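Local coordinates for MOBA relate protein (Mycobacterium sp., PDB 2WAW), which is of unknown function but belongs to the MobA-like NTP transferase family, and so probably transfers a nucleotide to a small acceptor such as the molybdenum cofactor, at residues A[18-29]-A[182-192]; A[117-127]-A[138-146]. All blocks are in the same frame, centred on the assembly; numbering follows the deposited sequence. Where two conformers were deposited one is given.

Contact 1. Residues A[18-29]-A[182-192]; sequences RLGTPKQLLPLG and VDTWDDYERLL
The hydroxyl of Y188 reaches P27 O at 2.6 Å, in the carbonyl plane, on a lone pair of that oxygen. With CG anti to the backbone N (chi1 168°), the tyrosine ring leaves helix 185-197 toward L26, whose CD1 sits over one ring face in a CH-pi contact, 4.0 Å from the centroid. The branching of leucine serves two aromatics, since L26 CD2 meets W185 CZ3 at 3.7 Å. L19 wedges in beside them, its CD1 3.8 Å from W185 CE3, and L28 CD1 packs against L191 and L192. K23, itself buried, carries NZ along an extended chain to V182 O at 2.7 Å, nearly in line with the C=O bond; Y15 O takes a second bond. The R18 side is looser and faces solvent: two waters bridge R18 N to D183 O and R18 O to W185 N. T184 and D187 form a capping box: D187 N donates to T184 OG1 at 3.1 Å, and T184 N returns a longer bond (3.3 Å) to D187 OD2 from above the carboxylate plane. RLGTPK closes a sequence resembling the signature of MobA-like GT-A transferases, probably a nucleotide-binding loop, against which the start of helix 185-197 packs.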
loop_
_atom_site.group_PDB
_atom_site.type_symbol
_atom_site.label_atom_id
_atom_site.label_comp_id
_atom_site.label_asym_id
_atom_site.label_seq_id
_atom_site.Cartn_x
_atom_site.Cartn_y
_atom_site.Cartn_z
ATOM N N ARG A 18 4.970 -9.872 -15.079
ATOM C CA ARG A 18 4.465 -11.244 -15.212
ATOM C C ARG A 18 3.045 -11.297 -15.763
ATOM O O ARG A 18 2.704 -12.221 -16.484
ATOM C CB ARG A 18 4.534 -12.001 -13.890
ATOM C CG ARG A 18 5.935 -12.246 -13.344
ATOM C CD ARG A 18 6.838 -13.086 -14.302
ATOM N NE ARG A 18 6.146 -14.254 -14.847
ATOM C CZ ARG A 18 5.874 -15.354 -14.148
ATOM N NH1 ARG A 18 6.463 -15.586 -12.984
ATOM N NH2 ARG A 18 4.997 -16.223 -14.607
ATOM N N LEU A 19 2.226 -10.300 -15.438
ATOM C CA LEU A 19 0.861 -10.230 -15.972
ATOM C C LEU A 19 0.842 -9.998 -17.481
ATOM O O LEU A 19 -0.054 -10.475 -18.180
ATOM C CB LEU A 19 0.068 -9.109 -15.294
ATOM C CG LEU A 19 -0.477 -9.197 -13.869
ATOM C CD1 LEU A 19 -1.478 -10.342 -13.730
ATOM C CD2 LEU A 19 0.636 -9.295 -12.831
ATOM N N GLY A 20 1.818 -9.239 -17.969
ATOM C CA GLY A 20 1.854 -8.830 -19.360
ATOM C C GLY A 20 0.967 -7.652 -19.698
ATOM O O GLY A 20 0.763 -7.337 -20.870
ATOM N N THR A 21 0.446 -6.994 -18.663
ATOM C CA THR A 21 -0.490 -5.890 -18.816
ATOM C C THR A 21 -0.484 -5.150 -17.479
ATOM O O THR A 21 -0.138 -5.764 -16.472
ATOM C CB THR A 21 -1.910 -6.418 -19.133
ATOM O OG1 THR A 21 -2.747 -5.340 -19.560
ATOM C CG2 THR A 21 -2.536 -7.117 -17.920
ATOM N N PRO A 22 -0.823 -3.843 -17.462
ATOM C CA PRO A 22 -0.773 -3.145 -16.161
ATOM C C PRO A 22 -1.781 -3.729 -15.157
ATOM O O PRO A 22 -2.991 -3.667 -15.388
ATOM C CB PRO A 22 -1.115 -1.691 -16.531
ATOM C CG PRO A 22 -0.776 -1.575 -18.026
ATOM C CD PRO A 22 -1.227 -2.925 -18.549
ATOM N N LYS A 23 -1.296 -4.322 -14.067
ATOM C CA LYS A 23 -2.214 -4.965 -13.123
ATOM C C LYS A 23 -3.191 -3.968 -12.481
ATOM O O LYS A 23 -4.293 -4.343 -12.092
ATOM C CB LYS A 23 -1.458 -5.758 -12.049
ATOM C CG LYS A 23 -0.678 -4.915 -11.050
ATOM C CD LYS A 23 0.205 -5.889 -10.254
ATOM C CE LYS A 23 1.096 -5.206 -9.286
ATOM N NZ LYS A 23 1.885 -6.234 -8.558
ATOM N N GLN A 24 -2.768 -2.706 -12.394
ATOM C CA GLN A 24 -3.571 -1.629 -11.800
ATOM C C GLN A 24 -4.938 -1.533 -12.492
ATOM O O GLN A 24 -5.936 -1.169 -11.863
ATOM C CB GLN A 24 -2.818 -0.273 -11.917
ATOM C CG GLN A 24 -1.458 -0.191 -11.162
ATOM C CD GLN A 24 -0.271 -0.855 -11.885
ATOM O OE1 GLN A 24 0.833 -1.009 -11.309
ATOM N NE2 GLN A 24 -0.485 -1.260 -13.132
ATOM N N LEU A 25 -4.962 -1.875 -13.762
ATOM C CA LEU A 25 -6.143 -1.729 -14.595
ATOM C C LEU A 25 -6.972 -2.993 -14.794
ATOM O O LEU A 25 -7.965 -2.942 -15.413
ATOM C CB LEU A 25 -5.773 -1.093 -15.950
ATOM C CG LEU A 25 -5.077 0.254 -15.869
ATOM C CD1 LEU A 25 -4.541 0.664 -17.131
ATOM C CD2 LEU A 25 -5.981 1.322 -15.322
ATOM N N LEU A 26 -6.547 -4.093 -14.237
ATOM C CA LEU A 26 -7.327 -5.340 -14.328
ATOM C C LEU A 26 -8.744 -5.182 -13.761
ATOM O O LEU A 26 -8.934 -4.643 -12.661
ATOM C CB LEU A 26 -6.606 -6.444 -13.586
ATOM C CG LEU A 26 -5.250 -6.848 -14.155
ATOM C CD1 LEU A 26 -4.486 -7.678 -13.110
ATOM C CD2 LEU A 26 -5.389 -7.602 -15.486
ATOM N N PRO A 27 -9.756 -5.647 -14.509
ATOM C CA PRO A 27 -11.123 -5.557 -14.035
ATOM C C PRO A 27 -11.302 -6.307 -12.723
ATOM O O PRO A 27 -10.809 -7.427 -12.575
ATOM C CB PRO A 27 -11.916 -6.258 -15.148
ATOM C CG PRO A 27 -11.090 -6.071 -16.362
ATOM C CD PRO A 27 -9.674 -6.219 -15.860
ATOM N N LEU A 28 -12.000 -5.683 -11.773
ATOM C CA LEU A 28 -12.344 -6.328 -10.528
ATOM C C LEU A 28 -13.763 -5.866 -10.222
ATOM O O LEU A 28 -13.980 -4.824 -9.592
ATOM C CB LEU A 28 -11.339 -5.964 -9.424
ATOM C CG LEU A 28 -11.211 -6.922 -8.237
ATOM C CD1 LEU A 28 -10.553 -8.242 -8.650
ATOM C CD2 LEU A 28 -10.429 -6.251 -7.135
ATOM N N GLY A 29 -14.722 -6.619 -10.749
ATOM C CA GLY A 29 -16.137 -6.276 -10.627
ATOM C C GLY A 29 -16.456 -5.017 -11.403
ATOM O O GLY A 29 -16.122 -4.906 -12.589
ATOM N N VAL A 182 -1.329 -9.401 -6.155
ATOM C CA VAL A 182 -1.299 -9.874 -7.536
ATOM C C VAL A 182 0.105 -9.726 -8.145
ATOM O O VAL A 182 0.533 -8.605 -8.473
ATOM C CB VAL A 182 -2.367 -9.122 -8.401
ATOM C CG1 VAL A 182 -2.305 -9.579 -9.873
ATOM C CG2 VAL A 182 -3.768 -9.366 -7.829
ATOM N N ASP A 183 0.813 -10.856 -8.256
ATOM C CA ASP A 183 2.120 -10.942 -8.926
ATOM C C ASP A 183 1.981 -11.562 -10.309
ATOM O O ASP A 183 2.736 -11.234 -11.235
ATOM C CB ASP A 183 3.097 -11.854 -8.150
ATOM C CG ASP A 183 3.560 -11.271 -6.831
ATOM O OD1 ASP A 183 3.568 -10.034 -6.664
ATOM O OD2 ASP A 183 3.935 -12.079 -5.944
ATOM N N THR A 184 1.064 -12.520 -10.425
ATOM C CA THR A 184 0.987 -13.361 -11.611
ATOM C C THR A 184 -0.466 -13.407 -12.076
ATOM O O THR A 184 -1.370 -13.013 -11.331
ATOM C CB THR A 184 1.395 -14.814 -11.294
ATOM O OG1 THR A 184 0.522 -15.333 -10.278
ATOM C CG2 THR A 184 2.852 -14.902 -10.808
ATOM N N TRP A 185 -0.697 -13.893 -13.295
ATOM C CA TRP A 185 -2.072 -14.013 -13.785
ATOM C C TRP A 185 -2.887 -14.930 -12.880
ATOM O O TRP A 185 -4.055 -14.649 -12.568
ATOM C CB TRP A 185 -2.134 -14.504 -15.241
ATOM C CG TRP A 185 -3.518 -14.305 -15.765
ATOM C CD1 TRP A 185 -4.524 -15.224 -15.770
ATOM C CD2 TRP A 185 -4.080 -13.086 -16.271
ATOM N NE1 TRP A 185 -5.677 -14.661 -16.282
ATOM C CE2 TRP A 185 -5.433 -13.349 -16.588
ATOM C CE3 TRP A 185 -3.563 -11.794 -16.503
ATOM C CZ2 TRP A 185 -6.287 -12.371 -17.129
ATOM C CZ3 TRP A 185 -4.413 -10.821 -17.040
ATOM C CH2 TRP A 185 -5.761 -11.120 -17.341
ATOM N N ASP A 186 -2.260 -15.999 -12.398
ATOM C CA ASP A 186 -2.943 -16.893 -11.469
ATOM C C ASP A 186 -3.387 -16.154 -10.198
ATOM O O ASP A 186 -4.496 -16.367 -9.729
ATOM C CB ASP A 186 -2.076 -18.091 -11.085
ATOM C CG ASP A 186 -2.862 -19.146 -10.337
ATOM O OD1 ASP A 186 -3.681 -19.847 -10.968
ATOM O OD2 ASP A 186 -2.662 -19.283 -9.114
ATOM N N ASP A 187 -2.534 -15.285 -9.660
ATOM C CA ASP A 187 -2.894 -14.500 -8.477
ATOM C C ASP A 187 -4.163 -13.664 -8.753
ATOM O O ASP A 187 -5.051 -13.537 -7.911
ATOM C CB ASP A 187 -1.778 -13.525 -8.129
ATOM C CG ASP A 187 -0.588 -14.173 -7.432
ATOM O OD1 ASP A 187 -0.688 -15.300 -6.931
ATOM O OD2 ASP A 187 0.460 -13.509 -7.348
ATOM N N TYR A 188 -4.203 -13.064 -9.935
ATOM C CA TYR A 188 -5.330 -12.219 -10.347
ATOM C C TYR A 188 -6.619 -13.026 -10.379
ATOM O O TYR A 188 -7.627 -12.593 -9.837
ATOM C CB TYR A 188 -5.066 -11.604 -11.718
ATOM C CG TYR A 188 -6.295 -10.960 -12.317
ATOM C CD1 TYR A 188 -7.038 -9.993 -11.603
ATOM C CD2 TYR A 188 -6.714 -11.310 -13.588
ATOM C CE1 TYR A 188 -8.181 -9.419 -12.165
ATOM C CE2 TYR A 188 -7.829 -10.736 -14.157
ATOM C CZ TYR A 188 -8.557 -9.792 -13.444
ATOM O OH TYR A 188 -9.658 -9.211 -14.020
ATOM N N GLU A 189 -6.587 -14.198 -11.014
ATOM C CA GLU A 189 -7.794 -15.010 -11.106
ATOM C C GLU A 189 -8.265 -15.457 -9.737
ATOM O O GLU A 189 -9.472 -15.525 -9.502
ATOM C CB GLU A 189 -7.607 -16.196 -12.041
ATOM C CG GLU A 189 -7.316 -15.776 -13.478
ATOM C CD GLU A 189 -7.984 -16.676 -14.493
ATOM O OE1 GLU A 189 -8.443 -17.778 -14.113
ATOM O OE2 GLU A 189 -8.086 -16.259 -15.659
ATOM N N ARG A 190 -7.317 -15.727 -8.824
ATOM C CA ARG A 190 -7.660 -16.122 -7.446
ATOM C C ARG A 190 -8.343 -14.967 -6.710
ATOM O O ARG A 190 -9.326 -15.165 -5.976
ATOM C CB ARG A 190 -6.416 -16.541 -6.655
ATOM C CG ARG A 190 -5.764 -17.850 -7.073
ATOM C CD ARG A 190 -4.633 -18.194 -6.091
ATOM N NE ARG A 190 -3.400 -18.558 -6.785
ATOM C CZ ARG A 190 -2.250 -17.889 -6.697
ATOM N NH1 ARG A 190 -2.151 -16.822 -5.924
ATOM N NH2 ARG A 190 -1.184 -18.293 -7.380
ATOM N N LEU A 191 -7.821 -13.764 -6.895
ATOM C CA LEU A 191 -8.422 -12.604 -6.280
ATOM C C LEU A 191 -9.788 -12.314 -6.866
ATOM O O LEU A 191 -10.689 -12.021 -6.179
ATOM C CB LEU A 191 -7.510 -11.372 -6.367
ATOM C CG LEU A 191 -8.053 -10.065 -5.842
ATOM C CD1 LEU A 191 -8.242 -10.176 -4.371
ATOM C CD2 LEU A 191 -7.088 -8.945 -6.215
ATOM N N LEU A 192 -9.904 -12.417 -8.164
ATOM C CA LEU A 192 -11.172 -12.161 -8.794
ATOM C C LEU A 192 -12.240 -13.171 -8.324
ATOM O O LEU A 192 -13.335 -12.811 -8.086
ATOM C CB LEU A 192 -11.052 -12.163 -10.318
ATOM C CG LEU A 192 -12.347 -12.025 -11.115
ATOM C CD1 LEU A 192 -12.976 -10.682 -10.891
ATOM C CD2 LEU A 192 -12.082 -12.257 -12.552
HETATM O O HOH W 1 1.535 -14.445 -14.903
HETATM O O HOH W 2 4.180 -9.042 -12.219
#

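Contact 2. Residues A[117-127]-A[138-146]; sequences LIAGGRGATIA and PFWVSRGVF
I126 and V141 form a non-hydrogen-bonded antiparallel pair, and A127 and W140 the next, hydrogen-bonded one, in which W140 N donates to A127 O at 2.8 Å and A127 N to W140 O at 2.9 Å. W140 dominates the side-chain packing. CG stands anti to the backbone N (chi1 157°), which lays the indole beneath the end of helix 111-121; G121 CA lies 3.6 Å from the centroid of the five-membered ring of W140, a CH-pi contact over the face. Glycine suits this place because a CB would strike the indole. W140 NE1 donates to A124 O at 3.2 Å, which lies in the ring plane, though the nitrogen stands above the carbonyl plane. A127, small enough to approach W140 CB, and L117, also covering P138, pack round the tryptophan's base. T125 O is gripped twice, by S142 N at 3.0 Å and by S142 OG at 2.8 Å, the latter in the carbonyl plane, on a lone pair of T125 O. T125 CG2 presses tightly on V145 CG1, 3.4 Å away. A type II turn, G121 to A124, leads from the helix into the hairpin of strands 126-131 and 134-142, in the mixed sheet of the GT-A fold.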
loop_
_atom_site.group_PDB
_atom_site.type_symbol
_atom_site.label_atom_id
_atom_site.label_comp_id
_atom_site.label_asym_id
_atom_site.label_seq_id
_atom_site.Cartn_x
_atom_site.Cartn_y
_atom_site.Cartn_z
ATOM N N LEU A 117 -4.273 -0.448 13.223
ATOM C CA LEU A 117 -2.841 -0.305 12.975
ATOM C C LEU A 117 -2.329 1.053 13.419
ATOM O O LEU A 117 -1.295 1.151 14.094
ATOM C CB LEU A 117 -2.529 -0.547 11.488
ATOM C CG LEU A 117 -1.085 -0.259 11.054
ATOM C CD1 LEU A 117 -0.122 -1.326 11.646
ATOM C CD2 LEU A 117 -1.041 -0.208 9.544
ATOM N N ILE A 118 -3.049 2.113 13.036
ATOM C CA ILE A 118 -2.628 3.473 13.385
ATOM C C ILE A 118 -2.625 3.644 14.904
ATOM O O ILE A 118 -1.707 4.242 15.460
ATOM C CB ILE A 118 -3.553 4.502 12.728
ATOM C CG1 ILE A 118 -3.255 4.590 11.221
ATOM C CG2 ILE A 118 -3.381 5.865 13.354
ATOM C CD1 ILE A 118 -4.345 5.309 10.397
ATOM N N ALA A 119 -3.633 3.085 15.558
ATOM C CA ALA A 119 -3.771 3.270 16.997
ATOM C C ALA A 119 -2.582 2.607 17.700
ATOM O O ALA A 119 -1.980 3.198 18.616
ATOM C CB ALA A 119 -5.085 2.677 17.477
ATOM N N GLY A 120 -2.236 1.393 17.253
ATOM C CA GLY A 120 -1.069 0.676 17.791
ATOM C C GLY A 120 0.244 1.341 17.409
ATOM O O GLY A 120 1.239 1.246 18.131
ATOM N N GLY A 121 0.246 2.032 16.279
ATOM C CA GLY A 121 1.444 2.723 15.809
ATOM C C GLY A 121 1.789 4.025 16.508
ATOM O O GLY A 121 2.934 4.466 16.462
ATOM N N ARG A 122 0.817 4.667 17.153
ATOM C CA ARG A 122 1.131 5.839 17.980
ATOM C C ARG A 122 2.191 5.395 18.996
ATOM O O ARG A 122 1.964 4.488 19.778
ATOM C CB ARG A 122 -0.108 6.364 18.716
ATOM C CG ARG A 122 -1.373 6.533 17.879
ATOM C CD ARG A 122 -1.229 7.549 16.747
ATOM N NE ARG A 122 -2.507 7.843 16.098
ATOM C CZ ARG A 122 -2.687 8.788 15.161
ATOM N NH1 ARG A 122 -1.661 9.537 14.751
ATOM N NH2 ARG A 122 -3.895 8.992 14.650
ATOM N N GLY A 123 3.356 6.024 18.977
ATOM C CA GLY A 123 4.415 5.621 19.911
ATOM C C GLY A 123 5.165 4.318 19.638
ATOM O O GLY A 123 5.979 3.900 20.470
ATOM N N ALA A 124 4.898 3.671 18.497
ATOM C CA ALA A 124 5.769 2.596 17.986
ATOM C C ALA A 124 6.544 3.119 16.776
ATOM O O ALA A 124 6.029 3.932 16.000
ATOM C CB ALA A 124 4.975 1.359 17.610
ATOM N N THR A 125 7.780 2.663 16.619
ATOM C CA THR A 125 8.608 3.073 15.484
ATOM C C THR A 125 8.082 2.495 14.169
ATOM O O THR A 125 7.935 3.223 13.189
ATOM C CB THR A 125 10.100 2.707 15.701
ATOM O OG1 THR A 125 10.582 3.370 16.877
ATOM C CG2 THR A 125 10.944 3.134 14.518
ATOM N N ILE A 126 7.796 1.192 14.168
ATOM C CA ILE A 126 7.139 0.499 13.055
ATOM C C ILE A 126 6.015 -0.350 13.633
ATOM O O ILE A 126 6.133 -0.858 14.746
ATOM C CB ILE A 126 8.128 -0.433 12.305
ATOM C CG1 ILE A 126 9.252 0.391 11.658
ATOM C CG2 ILE A 126 7.403 -1.304 11.280
ATOM C CD1 ILE A 126 10.420 -0.433 11.124
ATOM N N ALA A 127 4.912 -0.471 12.909
ATOM C CA ALA A 127 3.920 -1.492 13.288
ATOM C C ALA A 127 3.464 -2.253 12.063
ATOM O O ALA A 127 3.523 -1.736 10.939
ATOM C CB ALA A 127 2.757 -0.854 13.988
ATOM N N PRO A 138 -1.491 -3.754 5.885
ATOM C CA PRO A 138 -0.755 -2.472 5.907
ATOM C C PRO A 138 0.336 -2.381 6.983
ATOM O O PRO A 138 0.258 -3.065 8.040
ATOM C CB PRO A 138 -1.869 -1.440 6.137
ATOM C CG PRO A 138 -2.924 -2.206 6.950
ATOM C CD PRO A 138 -2.861 -3.623 6.413
ATOM N N PHE A 139 1.351 -1.550 6.693
ATOM C CA PHE A 139 2.440 -1.287 7.637
ATOM C C PHE A 139 2.343 0.156 8.119
ATOM O O PHE A 139 1.923 1.034 7.367
ATOM C CB PHE A 139 3.818 -1.458 6.991
ATOM C CG PHE A 139 4.132 -2.854 6.505
ATOM C CD1 PHE A 139 3.587 -3.984 7.120
ATOM C CD2 PHE A 139 5.022 -3.013 5.454
ATOM C CE1 PHE A 139 3.925 -5.275 6.670
ATOM C CE2 PHE A 139 5.374 -4.287 4.997
ATOM C CZ PHE A 139 4.820 -5.410 5.593
ATOM N N TRP A 140 2.727 0.393 9.374
ATOM C CA TRP A 140 2.905 1.747 9.883
ATOM C C TRP A 140 4.375 2.031 10.002
ATOM O O TRP A 140 5.115 1.211 10.523
ATOM C CB TRP A 140 2.224 1.878 11.248
ATOM C CG TRP A 140 2.735 2.985 12.128
ATOM C CD1 TRP A 140 3.719 2.899 13.072
ATOM C CD2 TRP A 140 2.252 4.339 12.173
ATOM N NE1 TRP A 140 3.882 4.115 13.698
ATOM C CE2 TRP A 140 3.000 5.017 13.159
ATOM C CE3 TRP A 140 1.268 5.046 11.460
ATOM C CZ2 TRP A 140 2.788 6.377 13.461
ATOM C CZ3 TRP A 140 1.051 6.384 11.762
ATOM C CH2 TRP A 140 1.814 7.041 12.749
ATOM N N VAL A 141 4.795 3.213 9.542
ATOM C CA VAL A 141 6.173 3.678 9.710
ATOM C C VAL A 141 6.145 5.106 10.238
ATOM O O VAL A 141 5.583 6.008 9.594
ATOM C CB VAL A 141 6.976 3.604 8.402
ATOM C CG1 VAL A 141 8.453 3.999 8.651
ATOM C CG2 VAL A 141 6.907 2.196 7.819
ATOM N N SER A 142 6.794 5.310 11.391
ATOM C CA SER A 142 6.803 6.575 12.092
ATOM C C SER A 142 7.770 7.518 11.385
ATOM O O SER A 142 8.704 7.068 10.726
ATOM C CB SER A 142 7.251 6.367 13.550
ATOM O OG SER A 142 8.590 5.900 13.593
ATOM N N ARG A 143 7.514 8.814 11.514
ATOM C CA ARG A 143 8.339 9.846 10.892
ATOM C C ARG A 143 9.826 9.686 11.232
ATOM O O ARG A 143 10.686 9.947 10.387
ATOM C CB ARG A 143 7.852 11.228 11.331
ATOM C CG ARG A 143 8.763 12.368 10.849
ATOM C CD ARG A 143 8.107 13.730 11.039
ATOM N NE ARG A 143 6.938 13.876 10.178
ATOM C CZ ARG A 143 6.980 14.216 8.890
ATOM N NH1 ARG A 143 8.139 14.465 8.283
ATOM N NH2 ARG A 143 5.852 14.304 8.201
ATOM N N GLY A 144 10.114 9.222 12.447
ATOM C CA GLY A 144 11.500 9.062 12.910
ATOM C C GLY A 144 12.367 8.148 12.064
ATOM O O GLY A 144 13.593 8.281 12.059
ATOM N N VAL A 145 11.750 7.224 11.331
ATOM C CA VAL A 145 12.522 6.329 10.464
ATOM C C VAL A 145 12.270 6.533 8.957
ATOM O O VAL A 145 12.617 5.682 8.122
ATOM C CB VAL A 145 12.374 4.849 10.895
ATOM C CG1 VAL A 145 13.026 4.648 12.264
ATOM C CG2 VAL A 145 10.921 4.444 10.950
ATOM N N PHE A 146 11.664 7.668 8.615
ATOM C CA PHE A 146 11.520 8.062 7.206
ATOM C C PHE A 146 12.871 8.015 6.469
ATOM O O PHE A 146 12.929 7.590 5.322
ATOM C CB PHE A 146 10.909 9.467 7.073
ATOM C CG PHE A 146 9.406 9.527 7.259
ATOM C CD1 PHE A 146 8.653 8.398 7.612
ATOM C CD2 PHE A 146 8.746 10.751 7.091
ATOM C CE1 PHE A 146 7.268 8.493 7.791
ATOM C CE2 PHE A 146 7.369 10.867 7.264
ATOM C CZ PHE A 146 6.611 9.722 7.618
#

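From the N terminus, strand 6-12 leads into residues 18-29, whose partner in contact 1 arrives only after 152 intervening residues, in the residues leading into, and the first turns of, helix 185-197. That contact therefore closes a long loop holding most of the sheet and its helices. Contact 2 falls wholly within this span and closes a much shorter loop of ten residues, the rest of the hairpin's two strands and their turn; the two loops do not cross. The centres of contact 1 and contact 2 are about 30 Å apart, on opposite sides of the chain's centre. Contact 1 fastens the last helix to the N-terminal part of the fold, whereas contact 2 joins helix 111-121 to the antiparallel strands.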